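Local coordinates for protein NADH oxidoreductase (Mesorhizobium loti, PDB 3PI7) that probably binds NADPH and acts as an oxidoreductase on NAD(P)H, perhaps a quinone reductase, combining a GroES-like fold with a Rossmann fold, at residues A[31-34]-A[35-39]; A[64-67]-A[68-72]; A[174-177]-A[178-181]; A[288-291]-A[292-295]; A[324-327]-A[328-331]. All blocks are in the same frame, centred on the assembly; numbering follows the deposited sequence.

Overall arrangement
Contact 1 touches both contact 2 and contact 5 and lies on the same side of the chain's centre as each: Leu37 CD1 is 3.9 Å from Ile69 CD1, and Met33 packs on Ile331. In the Rossmann part, contact 3 starts the crossover helix after strand 167-170 and contact 4 follows edge strand 284-287; their centres are 18 Å apart. Between nearest atoms, contact 2 is about 8 Å from contact 4 and about 9 Å from contact 3. The potassium ion, bound by Asp19 and Tyr21, is about 11 Å from the Tyr36 side chain. Phe68 lies about 4 Å from a glycerol and Glu292 about 4 Å from a phosphate, both probably from the crystallisation liquor.

Contact 1. Residues A[31-34]-A[35-39]; sequences EAME and PYLEQ
A type I beta turn from Met33 to Tyr36 delivers the chain into strand 37-43, and the carbonyl oxygen of Met33 closes the turn. Met33 O accepts from two successive amides. Tyr36 N lies 2.9 Å from Met33 O, well above the plane of that carbonyl, whereas Leu37 N, 2.8 Å from Met33 O, meets it almost head on, with a C=O...N angle of 162°. This double grip ties the turn to the first residue of the strand, and a water that donates to both Glu34 O and Leu37 O adds a bridge.

The Tyr36 ring runs back along the preceding residues. Its hydroxyl donates to Glu31, with Tyr36 OH 2.9 Å from Glu31 OE2, on the syn lone pair of that oxygen; the carboxylate is turned 81° to the ring. Glu31 gets there by placing CG between its backbone N and carbonyl carbon (chi1 68°) and bending at chi2. Ala32 O lies at the ring edge, 3.3 Å from Tyr36 CD2, buried and without a hydrogen-bonding partner in the model. Pro35 CB sits 3.7 Å above the ring centre on one face, and Pro35 CD touches Ala32 CB at 3.8 Å.

Met33, present as selenomethionine, brings CE to 3.8 Å from Leu37 CD1. Both side chains pack on helix 327-338, Met33 on Val334 and Pro335, Leu37 on Ile331. Tyr36 and Leu37 rest on Ile69 of helix 63-69, while backbone bonds from Tyr36 to Val17 and Glu38 to Leu15 align strand 37-43 antiparallel to strand 10-16.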
loop_
_atom_site.group_PDB
_atom_site.type_symbol
_atom_site.label_atom_id
_atom_site.label_comp_id
_atom_site.label_asym_id
_atom_site.label_seq_id
_atom_site.Cartn_x
_atom_site.Cartn_y
_atom_site.Cartn_z
ATOM N N GLU A 31 12.983 19.727 -20.042
ATOM C CA GLU A 31 12.765 20.827 -20.947
ATOM C C GLU A 31 14.104 21.431 -21.419
ATOM O O GLU A 31 14.204 21.921 -22.543
ATOM C CB GLU A 31 11.852 21.889 -20.258
ATOM C CG GLU A 31 12.426 22.666 -19.066
ATOM C CD GLU A 31 12.769 21.979 -17.748
ATOM O OE1 GLU A 31 12.557 20.753 -17.609
ATOM O OE2 GLU A 31 13.267 22.688 -16.843
ATOM N N ALA A 32 15.110 21.430 -20.536
ATOM C CA ALA A 32 16.443 21.975 -20.778
ATOM C C ALA A 32 17.449 21.360 -19.811
ATOM O O ALA A 32 17.066 20.940 -18.711
ATOM C CB ALA A 32 16.432 23.493 -20.625
HETATM N N MSE A 33 18.740 21.335 -20.207
HETATM C CA MSE A 33 19.788 20.819 -19.334
HETATM C C MSE A 33 20.436 21.929 -18.512
HETATM O O MSE A 33 20.880 21.682 -17.394
HETATM C CB MSE A 33 20.883 20.128 -20.169
HETATM C CG MSE A 33 20.386 18.921 -20.899
HETATM SE SE MSE A 33 20.640 17.348 -19.903
HETATM C CE MSE A 33 22.428 16.828 -20.446
ATOM N N GLU A 34 20.496 23.161 -19.071
ATOM C CA GLU A 34 21.197 24.301 -18.474
ATOM C C GLU A 34 20.762 24.654 -17.065
ATOM O O GLU A 34 21.630 25.109 -16.318
ATOM C CB GLU A 34 21.108 25.541 -19.362
ATOM C CG GLU A 34 21.786 25.361 -20.710
ATOM C CD GLU A 34 20.946 24.743 -21.814
ATOM O OE1 GLU A 34 19.818 24.266 -21.541
ATOM O OE2 GLU A 34 21.458 24.679 -22.952
ATOM N N PRO A 35 19.506 24.452 -16.616
ATOM C CA PRO A 35 19.199 24.757 -15.200
ATOM C C PRO A 35 19.863 23.762 -14.236
ATOM O O PRO A 35 20.086 24.075 -13.059
ATOM C CB PRO A 35 17.676 24.551 -15.116
ATOM C CG PRO A 35 17.174 24.498 -16.522
ATOM C CD PRO A 35 18.300 23.973 -17.335
ATOM N N TYR A 36 20.218 22.581 -14.746
ATOM C CA TYR A 36 20.623 21.433 -13.925
ATOM C C TYR A 36 22.033 20.993 -14.093
ATOM O O TYR A 36 22.581 20.361 -13.186
ATOM C CB TYR A 36 19.725 20.230 -14.267
ATOM C CG TYR A 36 18.263 20.582 -14.272
ATOM C CD1 TYR A 36 17.637 21.038 -13.119
ATOM C CD2 TYR A 36 17.519 20.548 -15.454
ATOM C CE1 TYR A 36 16.297 21.433 -13.132
ATOM C CE2 TYR A 36 16.187 20.965 -15.482
ATOM C CZ TYR A 36 15.581 21.399 -14.318
ATOM O OH TYR A 36 14.259 21.773 -14.328
ATOM N N LEU A 37 22.618 21.244 -15.278
ATOM C CA LEU A 37 23.956 20.756 -15.553
ATOM C C LEU A 37 24.736 21.783 -16.314
ATOM O O LEU A 37 24.157 22.544 -17.098
ATOM C CB LEU A 37 23.867 19.463 -16.391
ATOM C CG LEU A 37 23.257 18.225 -15.728
ATOM C CD1 LEU A 37 23.071 17.126 -16.734
ATOM C CD2 LEU A 37 24.138 17.722 -14.600
ATOM N N GLU A 38 26.038 21.800 -16.084
ATOM C CA GLU A 38 26.936 22.670 -16.817
ATOM C C GLU A 38 28.116 21.846 -17.261
ATOM O O GLU A 38 28.605 20.987 -16.511
ATOM C CB GLU A 38 27.387 23.873 -15.994
ATOM C CG GLU A 38 28.107 23.555 -14.696
ATOM C CD GLU A 38 28.720 24.760 -14.010
ATOM O OE1 GLU A 38 29.134 25.702 -14.719
ATOM O OE2 GLU A 38 28.795 24.761 -12.761
ATOM N N GLN A 39 28.544 22.077 -18.495
ATOM C CA GLN A 39 29.713 21.386 -19.007
ATOM C C GLN A 39 30.912 22.062 -18.378
ATOM O O GLN A 39 30.998 23.290 -18.364
ATOM C CB GLN A 39 29.746 21.431 -20.542
ATOM C CG GLN A 39 30.916 20.605 -21.105
ATOM C CD GLN A 39 31.095 20.795 -22.579
ATOM O OE1 GLN A 39 30.131 20.783 -23.359
ATOM N NE2 GLN A 39 32.346 20.943 -22.991
HETATM O O HOH W 1 24.260 25.208 -16.575
#

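Contact 2. Residues A[64-67]-A[68-72]; sequences SDVA and FIKGQ
Ala67 O is gripped at the C-terminal end of helix 63-69: Gln72 N donates to Ala67 O at 2.8 Å, and Lys70 N adds a weak bond. With Gly71 N bonded to Phe68 O at 3.0 Å, this makes a Schellman motif, in the GroES-like part of the protein. Gly71 takes the positive phi (72°) that turns the chain out of the helix, a value that favours glycine.

Earlier in the turn the bonds are helical, Phe68 N to Ser64 O and Ile69 N to Asp65 O, the latter 2.9 Å long and fairly straight at 164°. Lys70 N also reaches Val66 O, a longer bond.

Asp65 turns away from the later residues, binding Phe85 N through OD1 and Asn62 N through OD2. The Gln72 amide clasps the loop before strand 37-43 at both ends, OE1 taking Ser26 N and NE2 giving to Gly27 O, an oxygen that also receives Lys70 NZ. Ile69 and Phe68 face Leu16 of strand 10-16. The aliphatic part of Lys70 lies alongside Val66, pointing the same way: Lys70 CG passes 3.3 Å from Val66 O, and Lys70 CD rests 4.0 Å from Val66 CG1.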
loop_
_atom_site.group_PDB
_atom_site.type_symbol
_atom_site.label_atom_id
_atom_site.label_comp_id
_atom_site.label_asym_id
_atom_site.label_seq_id
_atom_site.Cartn_x
_atom_site.Cartn_y
_atom_site.Cartn_z
ATOM N N SER A 64 15.647 7.875 -14.016
ATOM C CA SER A 64 16.251 8.163 -12.700
ATOM C C SER A 64 17.301 9.298 -12.816
ATOM O O SER A 64 17.410 10.090 -11.890
ATOM C CB SER A 64 16.850 6.907 -12.064
ATOM O OG SER A 64 17.761 6.246 -12.928
ATOM N N ASP A 65 18.071 9.391 -13.930
ATOM C CA ASP A 65 19.029 10.510 -14.083
ATOM C C ASP A 65 18.315 11.852 -14.195
ATOM O O ASP A 65 18.731 12.819 -13.574
ATOM C CB ASP A 65 19.907 10.309 -15.312
ATOM C CG ASP A 65 20.797 9.111 -15.204
ATOM O OD1 ASP A 65 21.669 9.090 -14.286
ATOM O OD2 ASP A 65 20.650 8.205 -16.026
ATOM N N VAL A 66 17.242 11.910 -14.986
ATOM C CA VAL A 66 16.456 13.139 -15.178
ATOM C C VAL A 66 15.901 13.582 -13.819
ATOM O O VAL A 66 16.122 14.717 -13.413
ATOM C CB VAL A 66 15.357 12.929 -16.232
ATOM C CG1 VAL A 66 14.469 14.177 -16.341
ATOM C CG2 VAL A 66 15.986 12.594 -17.584
ATOM N N ALA A 67 15.307 12.651 -13.058
ATOM C CA ALA A 67 14.766 12.983 -11.738
ATOM C C ALA A 67 15.881 13.448 -10.817
ATOM O O ALA A 67 15.724 14.415 -10.066
ATOM C CB ALA A 67 14.083 11.741 -11.140
ATOM N N PHE A 68 17.037 12.748 -10.870
ATOM C CA PHE A 68 18.140 13.084 -9.993
ATOM C C PHE A 68 18.696 14.481 -10.244
ATOM O O PHE A 68 18.931 15.201 -9.270
ATOM C CB PHE A 68 19.242 12.022 -10.104
ATOM C CG PHE A 68 20.474 12.383 -9.322
ATOM C CD1 PHE A 68 20.483 12.303 -7.938
ATOM C CD2 PHE A 68 21.629 12.819 -9.975
ATOM C CE1 PHE A 68 21.642 12.606 -7.211
ATOM C CE2 PHE A 68 22.777 13.145 -9.246
ATOM C CZ PHE A 68 22.768 13.059 -7.868
ATOM N N ILE A 69 18.949 14.866 -11.508
ATOM C CA ILE A 69 19.565 16.183 -11.787
ATOM C C ILE A 69 18.590 17.332 -11.396
ATOM O O ILE A 69 19.017 18.424 -10.985
ATOM C CB ILE A 69 20.084 16.296 -13.248
ATOM C CG1 ILE A 69 18.934 16.325 -14.286
ATOM C CG2 ILE A 69 21.053 15.138 -13.540
ATOM C CD1 ILE A 69 19.343 16.555 -15.725
ATOM N N LYS A 70 17.293 17.022 -11.433
ATOM C CA LYS A 70 16.243 17.962 -11.067
ATOM C C LYS A 70 16.071 18.055 -9.559
ATOM O O LYS A 70 15.284 18.872 -9.110
ATOM C CB LYS A 70 14.927 17.542 -11.724
ATOM C CG LYS A 70 14.921 17.827 -13.229
ATOM C CD LYS A 70 13.697 17.203 -13.900
ATOM C CE LYS A 70 13.073 18.190 -14.849
ATOM N NZ LYS A 70 11.983 18.963 -14.198
ATOM N N GLY A 71 16.804 17.238 -8.794
ATOM C CA GLY A 71 16.701 17.183 -7.329
ATOM C C GLY A 71 15.406 16.526 -6.852
ATOM O O GLY A 71 14.933 16.788 -5.746
ATOM N N GLN A 72 14.828 15.685 -7.706
ATOM C CA GLN A 72 13.543 15.012 -7.539
ATOM C C GLN A 72 13.672 13.492 -7.368
ATOM O O GLN A 72 12.677 12.763 -7.466
ATOM C CB GLN A 72 12.656 15.337 -8.742
ATOM C CG GLN A 72 12.255 16.815 -8.714
ATOM C CD GLN A 72 11.605 17.342 -9.962
ATOM O OE1 GLN A 72 11.552 18.541 -10.174
ATOM N NE2 GLN A 72 11.126 16.484 -10.824
#

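Contact 3. Residues A[174-177]-A[178-181]; sequences ASQL and CKLI
Ser175 turns its hydroxyl toward the first turn of helix 176-188, where it accepts from Cys178 N as the N-cap. The helix links strands 167-170 and 191-196 in a beta-alpha-beta unit of the Rossmann fold. Ser175 OG stands between its own backbone N and carbonyl carbon (chi1 72°), which brings it to 3.3 Å from Cys178 N along a straight N-H (162°); OG also bonds Ala172 O. With an alanine in place of Ser175, Cys178 N would probably lose its capping acceptor and Ala172 O its donor, leaving the start of the helix less firmly held.

Gln176 crosses Lys179 at about a right angle and Leu180 more obliquely; its OE1 lies 4.1 Å from both Lys179 CB and Leu180 CG. Leu177 and Ile181 instead lie side by side, pointing the same way, with Leu177 CD1 4.0 Å from Ile181 CD1. Ile181 continues onto Ala153 and Met156 of helix 148-163 and onto Phe168 of the sheet. Lys179 runs back along the chain toward Ala174, its CG 3.3 Å from Ser175 O, and packs on Leu204, Leu205 and Ile208. Bent at chi3, it reaches a water that receives Lys179 NZ at 2.8 Å and donates to Ala174 O at 2.7 Å.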
loop_
_atom_site.group_PDB
_atom_site.type_symbol
_atom_site.label_atom_id
_atom_site.label_comp_id
_atom_site.label_asym_id
_atom_site.label_seq_id
_atom_site.Cartn_x
_atom_site.Cartn_y
_atom_site.Cartn_z
ATOM N N ALA A 174 5.685 2.322 -23.181
ATOM C CA ALA A 174 6.702 2.442 -24.222
ATOM C C ALA A 174 8.117 2.649 -23.689
ATOM O O ALA A 174 9.047 2.781 -24.492
ATOM C CB ALA A 174 6.335 3.575 -25.150
ATOM N N SER A 175 8.303 2.686 -22.362
ATOM C CA SER A 175 9.631 2.911 -21.785
ATOM C C SER A 175 10.552 1.713 -22.056
ATOM O O SER A 175 10.052 0.611 -22.260
ATOM C CB SER A 175 9.515 3.170 -20.287
ATOM O OG SER A 175 9.177 1.984 -19.589
ATOM N N GLN A 176 11.891 1.925 -22.102
ATOM C CA GLN A 176 12.804 0.799 -22.338
ATOM C C GLN A 176 12.590 -0.343 -21.327
ATOM O O GLN A 176 12.599 -1.515 -21.701
ATOM C CB GLN A 176 14.268 1.241 -22.300
ATOM C CG GLN A 176 15.225 0.098 -22.649
ATOM C CD GLN A 176 14.960 -0.434 -24.040
ATOM O OE1 GLN A 176 14.487 -1.568 -24.219
ATOM N NE2 GLN A 176 15.145 0.421 -25.043
ATOM N N LEU A 177 12.400 0.004 -20.051
ATOM C CA LEU A 177 12.188 -0.987 -19.006
ATOM C C LEU A 177 10.940 -1.858 -19.309
ATOM O O LEU A 177 11.014 -3.107 -19.264
ATOM C CB LEU A 177 12.055 -0.268 -17.667
ATOM C CG LEU A 177 11.734 -1.108 -16.438
ATOM C CD1 LEU A 177 12.676 -2.306 -16.289
ATOM C CD2 LEU A 177 11.818 -0.247 -15.192
ATOM N N CYS A 178 9.819 -1.203 -19.638
ATOM C CA CYS A 178 8.584 -1.932 -19.939
ATOM C C CYS A 178 8.786 -2.833 -21.144
ATOM O O CYS A 178 8.318 -3.980 -21.134
ATOM C CB CYS A 178 7.414 -0.978 -20.137
ATOM S SG CYS A 178 6.840 -0.204 -18.602
ATOM N N LYS A 179 9.535 -2.363 -22.151
ATOM C CA LYS A 179 9.801 -3.189 -23.314
ATOM C C LYS A 179 10.622 -4.420 -22.945
ATOM O O LYS A 179 10.348 -5.488 -23.476
ATOM C CB LYS A 179 10.464 -2.379 -24.437
ATOM C CG LYS A 179 9.518 -1.295 -24.961
ATOM C CD LYS A 179 9.935 -0.704 -26.313
ATOM C CE LYS A 179 11.115 0.220 -26.230
ATOM N NZ LYS A 179 11.298 0.930 -27.528
ATOM N N LEU A 180 11.594 -4.313 -22.017
ATOM C CA LEU A 180 12.339 -5.505 -21.585
ATOM C C LEU A 180 11.402 -6.499 -20.863
ATOM O O LEU A 180 11.502 -7.711 -21.052
ATOM C CB LEU A 180 13.491 -5.114 -20.643
ATOM C CG LEU A 180 14.692 -4.379 -21.250
ATOM C CD1 LEU A 180 15.625 -3.950 -20.174
ATOM C CD2 LEU A 180 15.402 -5.224 -22.277
ATOM N N ILE A 181 10.523 -5.985 -19.997
ATOM C CA ILE A 181 9.593 -6.839 -19.244
ATOM C C ILE A 181 8.612 -7.498 -20.199
ATOM O O ILE A 181 8.338 -8.680 -20.048
ATOM C CB ILE A 181 8.880 -6.057 -18.106
ATOM C CG1 ILE A 181 9.948 -5.592 -17.104
ATOM C CG2 ILE A 181 7.810 -6.961 -17.381
ATOM C CD1 ILE A 181 9.456 -4.694 -15.972
HETATM O O HOH W 2 8.957 2.465 -27.197
#

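Contact 4. Residues A[288-291]-A[292-295]; sequences FWLS and EWMR
Trp289 and Glu292 meet at the N-cap of helix 290-296, which follows strand 284-287 at the edge of the parallel Rossmann sheet. From Trp289 CB, 4.1 Å from Glu292 CB, the side chain leaves with CG opposite the backbone N (chi1 -175°), laying one indole face against the first turn. CG looks onto Glu292 N, CE3 comes to 4.0 Å from Glu292 CB, and Ser291 CB sits 3.6 Å above the ring plane toward its rim. CZ3 and CH2 meet Arg295 NH2 in one of that arginine's two conformers, at most a weak cation-pi attraction; in it NE, 3.0 Å from Glu292 OE1, and NH2 grip that oxygen side-on, a salt bridge.

Across the dimer interface Trp289 packs edge-to-face with Phe280 of the second subunit, and Glu292 OE2, bonded to Gln296, forms a salt bridge with Arg256 of that subunit. Were Trp289 replaced by an alanine, a gap would probably open over Ser291 and Glu292, and Phe280 of the second subunit would lose its aromatic mate.

Trp293 N donates to Trp289 O at 2.9 Å. Leu290 CD1 lies 3.9 Å from Trp293 CE3, and Phe288 approaches the same indole obliquely, its CZ 3.7 Å from Trp293 CB.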
loop_
_atom_site.group_PDB
_atom_site.type_symbol
_atom_site.label_atom_id
_atom_site.label_comp_id
_atom_site.label_asym_id
_atom_site.label_seq_id
_atom_site.Cartn_x
_atom_site.Cartn_y
_atom_site.Cartn_z
ATOM N N PHE A 288 8.998 -0.325 -5.266
ATOM C CA PHE A 288 10.101 -1.157 -5.675
ATOM C C PHE A 288 11.267 -0.234 -5.953
ATOM O O PHE A 288 11.106 0.722 -6.709
ATOM C CB PHE A 288 9.758 -1.989 -6.935
ATOM C CG PHE A 288 10.959 -2.800 -7.353
ATOM C CD1 PHE A 288 11.918 -2.262 -8.211
ATOM C CD2 PHE A 288 11.166 -4.076 -6.842
ATOM C CE1 PHE A 288 13.042 -3.003 -8.576
ATOM C CE2 PHE A 288 12.304 -4.813 -7.205
ATOM C CZ PHE A 288 13.242 -4.254 -8.042
ATOM N N TRP A 289 12.446 -0.592 -5.434
ATOM C CA TRP A 289 13.676 0.149 -5.630
ATOM C C TRP A 289 14.780 -0.857 -5.880
ATOM O O TRP A 289 15.012 -1.722 -5.046
ATOM C CB TRP A 289 13.957 1.011 -4.398
ATOM C CG TRP A 289 15.139 1.926 -4.500
ATOM C CD1 TRP A 289 15.764 2.367 -5.629
ATOM C CD2 TRP A 289 15.791 2.563 -3.401
ATOM N NE1 TRP A 289 16.809 3.205 -5.291
ATOM C CE2 TRP A 289 16.866 3.314 -3.924
ATOM C CE3 TRP A 289 15.612 2.517 -2.012
ATOM C CZ2 TRP A 289 17.697 4.093 -3.110
ATOM C CZ3 TRP A 289 16.438 3.281 -1.203
ATOM C CH2 TRP A 289 17.472 4.049 -1.752
ATOM N N LEU A 290 15.373 -0.814 -7.080
ATOM C CA LEU A 290 16.403 -1.819 -7.429
ATOM C C LEU A 290 17.538 -1.861 -6.396
ATOM O O LEU A 290 17.914 -2.956 -5.972
ATOM C CB LEU A 290 16.941 -1.556 -8.832
ATOM C CG LEU A 290 18.049 -2.521 -9.311
ATOM C CD1 LEU A 290 17.564 -3.982 -9.406
ATOM C CD2 LEU A 290 18.676 -2.012 -10.555
ATOM N N SER A 291 18.013 -0.687 -5.921
ATOM C CA SER A 291 19.079 -0.664 -4.900
ATOM C C SER A 291 18.662 -1.427 -3.653
ATOM O O SER A 291 19.467 -2.198 -3.125
ATOM C CB SER A 291 19.489 0.760 -4.540
ATOM O OG SER A 291 19.958 1.459 -5.682
ATOM N N GLU A 292 17.379 -1.289 -3.216
ATOM C CA GLU A 292 16.888 -2.017 -2.061
ATOM C C GLU A 292 16.768 -3.502 -2.334
ATOM O O GLU A 292 17.165 -4.290 -1.489
ATOM C CB GLU A 292 15.538 -1.452 -1.556
ATOM C CG GLU A 292 15.061 -2.092 -0.261
ATOM C CD GLU A 292 15.925 -2.005 0.989
ATOM O OE1 GLU A 292 16.902 -1.219 1.011
ATOM O OE2 GLU A 292 15.589 -2.709 1.970
ATOM N N TRP A 293 16.278 -3.887 -3.529
ATOM C CA TRP A 293 16.118 -5.277 -3.906
ATOM C C TRP A 293 17.490 -5.987 -3.856
ATOM O O TRP A 293 17.565 -7.090 -3.343
ATOM C CB TRP A 293 15.482 -5.373 -5.299
ATOM C CG TRP A 293 15.300 -6.780 -5.789
ATOM C CD1 TRP A 293 14.239 -7.604 -5.564
ATOM C CD2 TRP A 293 16.235 -7.532 -6.567
ATOM N NE1 TRP A 293 14.447 -8.823 -6.178
ATOM C CE2 TRP A 293 15.669 -8.808 -6.790
ATOM C CE3 TRP A 293 17.463 -7.222 -7.169
ATOM C CZ2 TRP A 293 16.310 -9.786 -7.557
ATOM C CZ3 TRP A 293 18.126 -8.217 -7.875
ATOM C CH2 TRP A 293 17.552 -9.483 -8.053
HETATM N N MSE A 294 18.551 -5.319 -4.356
HETATM C CA MSE A 294 19.910 -5.877 -4.357
HETATM C C MSE A 294 20.441 -6.064 -2.957
HETATM O O MSE A 294 21.171 -7.027 -2.717
HETATM C CB MSE A 294 20.848 -4.978 -5.125
HETATM C CG MSE A 294 20.904 -5.311 -6.572
HETATM SE SE MSE A 294 21.904 -3.920 -7.364
HETATM C CE MSE A 294 21.359 -4.158 -9.092
ATOM N N ARG A 295 20.065 -5.150 -2.032
ATOM C CA ARG A 295 20.453 -5.228 -0.620
ATOM C C ARG A 295 19.739 -6.379 0.074
ATOM O O ARG A 295 20.369 -7.153 0.796
ATOM C CB ARG A 295 20.143 -3.918 0.119
ATOM C CG ARG A 295 21.195 -2.840 -0.056
ATOM C CD ARG A 295 20.974 -1.673 0.889
ATOM N NE ARG A 295 19.798 -0.887 0.518
ATOM C CZ ARG A 295 19.830 0.218 -0.220
ATOM N NH1 ARG A 295 20.987 0.695 -0.667
ATOM N NH2 ARG A 295 18.707 0.859 -0.511
#

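Contact 5. Residues A[324-327]-A[328-331]; sequences VVPL and AEAI
Between Pro326 and Glu329 the backbone swings from the extended strand 323-326 into helical geometry, at the first junction of the beta-alpha-beta unit made by strand 323-326, helix 327-338 and strand 345-348. Psi drops from 146° at Pro326 to -35° at Leu327, and two successive i to i+3 bonds follow. Glu329 N donates to Pro326 O at 2.9 Å and Ala330 N to Leu327 O at 3.2 Å, each donor standing well above the plane of its carbonyl. A water links the next step, donating to Leu327 O at 2.8 Å and accepting from Ile331 N at 3.0 Å.

Side chains from both arms fill the corner. Glu329 lays its aliphatic part obliquely across the proline ring, with Pro326 CD 3.9 Å from Glu329 CB and Pro326 CG 4.0 Å from Glu329 CG. Its carboxylate leads away from the strand. Ala330, and Leu327 in the conformer given, rest on Leu14 of strand 10-16, and backbone bonds from Val325 to Phe346 and Arg348 pair the strand with strand 345-348. Val325 points at the helical turn and crosses Glu329 at about a right angle. Its chi1 of -171° swings CG1 away from the backbone N and over the turn, where Val325 CG1 lies 3.8 Å from Glu329 CB.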
loop_
_atom_site.group_PDB
_atom_site.type_symbol
_atom_site.label_atom_id
_atom_site.label_comp_id
_atom_site.label_asym_id
_atom_site.label_seq_id
_atom_site.Cartn_x
_atom_site.Cartn_y
_atom_site.Cartn_z
ATOM N N VAL A 324 23.236 8.658 -29.950
ATOM C CA VAL A 324 24.501 8.739 -29.223
ATOM C C VAL A 324 24.893 10.217 -29.291
ATOM O O VAL A 324 25.133 10.759 -30.377
ATOM C CB VAL A 324 25.619 7.797 -29.710
ATOM C CG1 VAL A 324 26.876 8.034 -28.897
ATOM C CG2 VAL A 324 25.198 6.341 -29.589
ATOM N N VAL A 325 24.866 10.881 -28.145
ATOM C CA VAL A 325 25.162 12.305 -28.105
ATOM C C VAL A 325 26.562 12.510 -27.588
ATOM O O VAL A 325 26.820 12.088 -26.466
ATOM C CB VAL A 325 24.141 13.096 -27.226
ATOM C CG1 VAL A 325 24.340 14.594 -27.394
ATOM C CG2 VAL A 325 22.701 12.714 -27.576
ATOM N N PRO A 326 27.432 13.256 -28.310
ATOM C CA PRO A 326 28.750 13.575 -27.756
ATOM C C PRO A 326 28.584 14.361 -26.479
ATOM O O PRO A 326 27.629 15.168 -26.367
ATOM C CB PRO A 326 29.367 14.471 -28.838
ATOM C CG PRO A 326 28.661 14.106 -30.092
ATOM C CD PRO A 326 27.264 13.851 -29.656
ATOM N N LEU A 327 29.490 14.163 -25.531
ATOM C CA LEU A 327 29.377 14.895 -24.262
ATOM C C LEU A 327 29.365 16.411 -24.513
ATOM O O LEU A 327 28.640 17.121 -23.825
ATOM C CB LEU A 327 30.501 14.521 -23.298
ATOM C CG LEU A 327 30.339 15.024 -21.853
ATOM C CD1 LEU A 327 30.794 13.978 -20.870
ATOM C CD2 LEU A 327 31.095 16.323 -21.636
ATOM N N ALA A 328 30.124 16.898 -25.517
ATOM C CA ALA A 328 30.208 18.311 -25.878
ATOM C C ALA A 328 28.886 18.861 -26.396
ATOM O O ALA A 328 28.736 20.077 -26.469
ATOM C CB ALA A 328 31.296 18.546 -26.920
ATOM N N GLU A 329 27.989 17.981 -26.832
ATOM C CA GLU A 329 26.672 18.329 -27.357
ATOM C C GLU A 329 25.550 18.036 -26.369
ATOM O O GLU A 329 24.414 18.382 -26.664
ATOM C CB GLU A 329 26.369 17.534 -28.660
ATOM C CG GLU A 329 27.298 17.818 -29.832
ATOM C CD GLU A 329 27.208 19.216 -30.413
ATOM O OE1 GLU A 329 26.359 20.029 -29.966
ATOM O OE2 GLU A 329 28.021 19.503 -31.311
ATOM N N ALA A 330 25.833 17.339 -25.248
ATOM C CA ALA A 330 24.801 16.861 -24.348
ATOM C C ALA A 330 23.943 17.972 -23.715
ATOM O O ALA A 330 22.718 17.839 -23.692
ATOM C CB ALA A 330 25.418 15.993 -23.267
ATOM N N ILE A 331 24.566 19.057 -23.220
ATOM C CA ILE A 331 23.801 20.139 -22.571
ATOM C C ILE A 331 22.803 20.708 -23.553
ATOM O O ILE A 331 21.621 20.885 -23.237
ATOM C CB ILE A 331 24.745 21.244 -21.992
ATOM C CG1 ILE A 331 25.627 20.676 -20.850
ATOM C CG2 ILE A 331 23.961 22.494 -21.519
ATOM C CD1 ILE A 331 24.931 20.268 -19.641
HETATM O O HOH W 3 27.492 19.606 -23.481
#